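Local coordinates for protein paenibacillus xanthan lyase (Paenibacillus, PDB 6F2P) that cleaves xanthan, probably by beta-elimination as in other family 8 polysaccharide lyases, and binds several calcium ions along its multidomain chain, at residues T953-M966 with G1006-I1020. Sequence-based numbering, arbitrary orientation.
Sequences TPNVPISGTYQVYM and GTYSFNAGSTGAIKI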
# COMPACT_ATOMS: atom_id res chain seq x y z
N THR A 953 -16.08 -37.85 -37.30
CA THR A 953 -14.93 -36.96 -37.13
C THR A 953 -14.88 -36.39 -35.71
O THR A 953 -15.61 -35.44 -35.39
CB THR A 953 -14.93 -35.80 -38.15
OG1 THR A 953 -15.07 -36.32 -39.48
CG2 THR A 953 -13.65 -34.98 -38.05
N PRO A 954 -14.03 -36.96 -34.84
CA PRO A 954 -13.90 -36.49 -33.46
C PRO A 954 -13.08 -35.21 -33.36
O PRO A 954 -12.28 -34.92 -34.25
CB PRO A 954 -13.13 -37.62 -32.78
CG PRO A 954 -12.30 -38.19 -33.87
CD PRO A 954 -13.16 -38.12 -35.11
N ASN A 955 -13.29 -34.46 -32.29
CA ASN A 955 -12.48 -33.29 -31.99
C ASN A 955 -11.41 -33.67 -30.97
O ASN A 955 -11.69 -33.78 -29.77
CB ASN A 955 -13.35 -32.16 -31.45
CG ASN A 955 -12.64 -30.82 -31.47
OD1 ASN A 955 -11.41 -30.75 -31.55
ND2 ASN A 955 -13.42 -29.74 -31.38
N VAL A 956 -10.20 -33.90 -31.45
CA VAL A 956 -9.12 -34.36 -30.60
C VAL A 956 -8.57 -33.19 -29.79
O VAL A 956 -8.09 -32.21 -30.36
CB VAL A 956 -8.02 -35.08 -31.42
CG1 VAL A 956 -6.87 -35.52 -30.54
CG2 VAL A 956 -8.60 -36.29 -32.12
N PRO A 957 -8.67 -33.28 -28.45
CA PRO A 957 -8.27 -32.19 -27.55
C PRO A 957 -6.77 -31.92 -27.59
O PRO A 957 -6.35 -30.77 -27.75
CB PRO A 957 -8.66 -32.73 -26.17
CG PRO A 957 -9.72 -33.74 -26.44
CD PRO A 957 -9.29 -34.39 -27.72
N ILE A 958 -5.98 -32.98 -27.46
CA ILE A 958 -4.53 -32.88 -27.40
C ILE A 958 -3.92 -33.83 -28.42
O ILE A 958 -4.34 -34.99 -28.51
CB ILE A 958 -3.99 -33.29 -26.00
CG1 ILE A 958 -4.70 -32.53 -24.88
CG2 ILE A 958 -2.49 -33.09 -25.92
CD1 ILE A 958 -4.17 -32.84 -23.50
N SER A 959 -2.93 -33.36 -29.17
CA SER A 959 -2.17 -34.26 -30.03
C SER A 959 -1.58 -35.40 -29.20
O SER A 959 -1.17 -35.19 -28.05
CB SER A 959 -1.05 -33.51 -30.76
OG SER A 959 -1.59 -32.55 -31.66
N GLY A 960 -1.57 -36.60 -29.76
CA GLY A 960 -1.04 -37.74 -29.04
C GLY A 960 -1.52 -39.07 -29.57
O GLY A 960 -2.06 -39.16 -30.67
N THR A 961 -1.33 -40.12 -28.77
CA THR A 961 -1.71 -41.46 -29.17
C THR A 961 -3.06 -41.84 -28.58
O THR A 961 -3.30 -41.70 -27.38
CB THR A 961 -0.65 -42.48 -28.73
OG1 THR A 961 0.62 -42.10 -29.27
CG2 THR A 961 -1.00 -43.87 -29.23
N TYR A 962 -3.95 -42.32 -29.44
CA TYR A 962 -5.32 -42.64 -29.03
C TYR A 962 -5.78 -44.02 -29.49
O TYR A 962 -5.71 -44.35 -30.68
CB TYR A 962 -6.29 -41.63 -29.61
CG TYR A 962 -6.25 -40.27 -28.98
CD1 TYR A 962 -5.36 -39.31 -29.42
CD2 TYR A 962 -7.12 -39.94 -27.94
CE1 TYR A 962 -5.33 -38.06 -28.85
CE2 TYR A 962 -7.10 -38.69 -27.37
CZ TYR A 962 -6.20 -37.76 -27.83
OH TYR A 962 -6.18 -36.51 -27.26
N GLN A 963 -6.27 -44.81 -28.54
CA GLN A 963 -6.97 -46.05 -28.83
C GLN A 963 -8.32 -45.77 -29.47
O GLN A 963 -9.10 -44.96 -28.96
CB GLN A 963 -7.14 -46.88 -27.57
CG GLN A 963 -5.83 -47.37 -27.00
CD GLN A 963 -6.02 -48.30 -25.83
OE1 GLN A 963 -7.00 -48.21 -25.10
NE2 GLN A 963 -5.07 -49.22 -25.64
N VAL A 964 -8.59 -46.42 -30.60
CA VAL A 964 -9.85 -46.21 -31.32
C VAL A 964 -10.83 -47.37 -31.09
O VAL A 964 -10.58 -48.49 -31.54
CB VAL A 964 -9.59 -46.00 -32.83
CG1 VAL A 964 -10.89 -45.91 -33.60
CG2 VAL A 964 -8.74 -44.76 -33.06
N TYR A 965 -11.92 -47.10 -30.39
CA TYR A 965 -12.96 -48.10 -30.14
C TYR A 965 -14.20 -47.87 -30.99
O TYR A 965 -14.45 -46.76 -31.45
CB TYR A 965 -13.38 -48.13 -28.67
CG TYR A 965 -12.29 -48.51 -27.71
CD1 TYR A 965 -11.36 -47.57 -27.28
CD2 TYR A 965 -12.19 -49.81 -27.23
CE1 TYR A 965 -10.36 -47.91 -26.40
CE2 TYR A 965 -11.19 -50.16 -26.34
CZ TYR A 965 -10.28 -49.20 -25.93
OH TYR A 965 -9.28 -49.53 -25.04
N MET A 966 -14.98 -48.93 -31.19
CA MET A 966 -16.27 -48.81 -31.87
C MET A 966 -17.30 -49.78 -31.29
O MET A 966 -16.98 -50.92 -30.92
CB MET A 966 -16.12 -49.02 -33.38
CG MET A 966 -17.44 -48.92 -34.13
SD MET A 966 -17.32 -49.24 -35.90
CE MET A 966 -16.45 -47.78 -36.47
N GLY A 1006 -7.89 -50.07 -33.25
CA GLY A 1006 -6.46 -49.84 -33.36
C GLY A 1006 -5.97 -48.71 -32.48
O GLY A 1006 -6.75 -48.11 -31.74
N THR A 1007 -4.68 -48.43 -32.56
CA THR A 1007 -4.08 -47.36 -31.77
C THR A 1007 -3.18 -46.53 -32.68
O THR A 1007 -2.26 -47.05 -33.30
CB THR A 1007 -3.31 -47.95 -30.58
OG1 THR A 1007 -4.16 -48.86 -29.87
CG2 THR A 1007 -2.87 -46.86 -29.62
N TYR A 1008 -3.47 -45.23 -32.78
CA TYR A 1008 -2.82 -44.37 -33.77
C TYR A 1008 -2.48 -43.00 -33.19
O TYR A 1008 -2.97 -42.62 -32.13
CB TYR A 1008 -3.73 -44.19 -34.99
CG TYR A 1008 -4.23 -45.49 -35.56
CD1 TYR A 1008 -3.52 -46.16 -36.55
CD2 TYR A 1008 -5.42 -46.07 -35.11
CE1 TYR A 1008 -3.96 -47.36 -37.07
CE2 TYR A 1008 -5.87 -47.27 -35.62
CZ TYR A 1008 -5.14 -47.92 -36.60
OH TYR A 1008 -5.58 -49.12 -37.12
N SER A 1009 -1.62 -42.27 -33.90
CA SER A 1009 -1.30 -40.90 -33.52
C SER A 1009 -2.29 -39.96 -34.18
O SER A 1009 -2.53 -40.03 -35.38
CB SER A 1009 0.11 -40.52 -33.95
OG SER A 1009 1.07 -41.24 -33.21
N PHE A 1010 -2.87 -39.07 -33.39
CA PHE A 1010 -3.76 -38.05 -33.93
C PHE A 1010 -3.24 -36.66 -33.59
O PHE A 1010 -2.63 -36.45 -32.54
CB PHE A 1010 -5.18 -38.21 -33.38
CG PHE A 1010 -5.89 -39.44 -33.85
CD1 PHE A 1010 -6.61 -39.43 -35.04
CD2 PHE A 1010 -5.88 -40.60 -33.09
CE1 PHE A 1010 -7.29 -40.56 -35.47
CE2 PHE A 1010 -6.55 -41.74 -33.51
CZ PHE A 1010 -7.26 -41.72 -34.71
N ASN A 1011 -3.49 -35.71 -34.48
CA ASN A 1011 -3.24 -34.31 -34.17
C ASN A 1011 -4.46 -33.72 -33.50
O ASN A 1011 -5.59 -34.18 -33.73
CB ASN A 1011 -2.90 -33.53 -35.44
CG ASN A 1011 -1.63 -34.02 -36.11
OD1 ASN A 1011 -1.67 -34.64 -37.17
ND2 ASN A 1011 -0.49 -33.73 -35.49
N ALA A 1012 -4.25 -32.72 -32.66
CA ALA A 1012 -5.35 -31.97 -32.09
C ALA A 1012 -6.12 -31.32 -33.23
O ALA A 1012 -5.53 -30.75 -34.15
CB ALA A 1012 -4.84 -30.93 -31.10
N GLY A 1013 -7.45 -31.41 -33.18
CA GLY A 1013 -8.26 -30.85 -34.24
C GLY A 1013 -9.21 -31.86 -34.85
O GLY A 1013 -9.61 -32.83 -34.19
N SER A 1014 -9.58 -31.63 -36.11
CA SER A 1014 -10.53 -32.51 -36.81
C SER A 1014 -10.00 -33.04 -38.15
O SER A 1014 -10.77 -33.22 -39.10
CB SER A 1014 -11.87 -31.79 -37.02
OG SER A 1014 -12.52 -31.55 -35.79
N THR A 1015 -8.70 -33.29 -38.21
CA THR A 1015 -8.06 -33.82 -39.41
C THR A 1015 -8.05 -35.35 -39.41
O THR A 1015 -7.47 -35.98 -40.29
CB THR A 1015 -6.61 -33.33 -39.53
OG1 THR A 1015 -6.09 -33.10 -38.22
CG2 THR A 1015 -6.56 -32.05 -40.35
N GLY A 1016 -8.70 -35.93 -38.42
CA GLY A 1016 -8.79 -37.37 -38.33
C GLY A 1016 -10.23 -37.81 -38.48
O GLY A 1016 -11.14 -37.10 -38.06
N ALA A 1017 -10.44 -38.98 -39.07
CA ALA A 1017 -11.78 -39.48 -39.29
C ALA A 1017 -11.85 -40.99 -39.15
O ALA A 1017 -10.85 -41.70 -39.30
CB ALA A 1017 -12.30 -39.05 -40.65
N ILE A 1018 -13.04 -41.48 -38.85
CA ILE A 1018 -13.29 -42.91 -38.75
C ILE A 1018 -14.53 -43.21 -39.58
O ILE A 1018 -15.65 -42.96 -39.13
CB ILE A 1018 -13.51 -43.33 -37.30
CG1 ILE A 1018 -12.29 -42.94 -36.46
CG2 ILE A 1018 -13.76 -44.82 -37.21
CD1 ILE A 1018 -12.53 -43.03 -34.98
N LYS A 1019 -14.32 -43.72 -40.79
CA LYS A 1019 -15.40 -43.94 -41.75
C LYS A 1019 -15.82 -45.40 -41.82
O LYS A 1019 -14.99 -46.31 -41.76
CB LYS A 1019 -14.99 -43.43 -43.14
CG LYS A 1019 -16.10 -43.57 -44.19
CD LYS A 1019 -15.59 -43.38 -45.62
CE LYS A 1019 -15.22 -41.93 -45.91
NZ LYS A 1019 -14.89 -41.74 -47.35
N ILE A 1020 -17.12 -45.62 -41.95
CA ILE A 1020 -17.67 -46.95 -42.19
C ILE A 1020 -18.18 -47.01 -43.62
O ILE A 1020 -19.07 -46.25 -43.99
CB ILE A 1020 -18.82 -47.26 -41.22
CG1 ILE A 1020 -18.28 -47.38 -39.79
CG2 ILE A 1020 -19.52 -48.54 -41.63
CD1 ILE A 1020 -19.36 -47.51 -38.75
O HOH W 1 -9.77 -35.78 -35.79
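The ring of Phe1010 meets Val964 and Tyr962 on the inner side of two paired strands. Val964 CG2 sits at the ring's edge, near its plane, 3.8 Å from Phe1010 CE2, and the carbonyl oxygen of Tyr962 also lies in the ring plane, at the edge. Tyr962 CB touches Phe1010 CD2 at 3.7 Å, the two side chains crossing at a slant, and Val956 CG2 touches Phe1010 CB, these two side chains crossing at about a right angle. The same Val964 methyl reaches the edge of the Tyr1008 ring. Tyr962 CG stands anti to its own carbonyl carbon (chi1 -73°), which lays the ring back over the turn so that Tyr962 OH donates to Ile958 O, 2.7 Å away, in the carbonyl plane and on a lone pair. A leucine here has no hydroxyl to give, so the Ile958 carbonyl would probably be left without this donor and the 957-959 turn freer to move. Around the turn, Ser959 OG accepts from Ala1012 N at 2.8 Å, nearly straight at 161°. Val956 and Gly1013 form a separate antiparallel bridge, out of step by one residue with the main ladder, which runs from Gly960-Phe1010 to Val964-Gly1006. On the other face of that ladder Thr961 CG2 packs on Thr1007 CG2 at 3.5 Å. Farther along, Val964 CG1 meets Ile1018 CD1 tip to tip at 3.6 Å, and Met966 CE, its chain turned about the CG-SD bond (chi3 -71°), rests on Ile1020 CD1. These last contacts join two sheets of the Golvesin C-terminal domain: strand 960-967 lies between 1003-1010 and 1030-1039 in one, while 1017-1021 runs between 949-952 and 978-984 in the other, and His984 of that sheet stacks on Tyr1008.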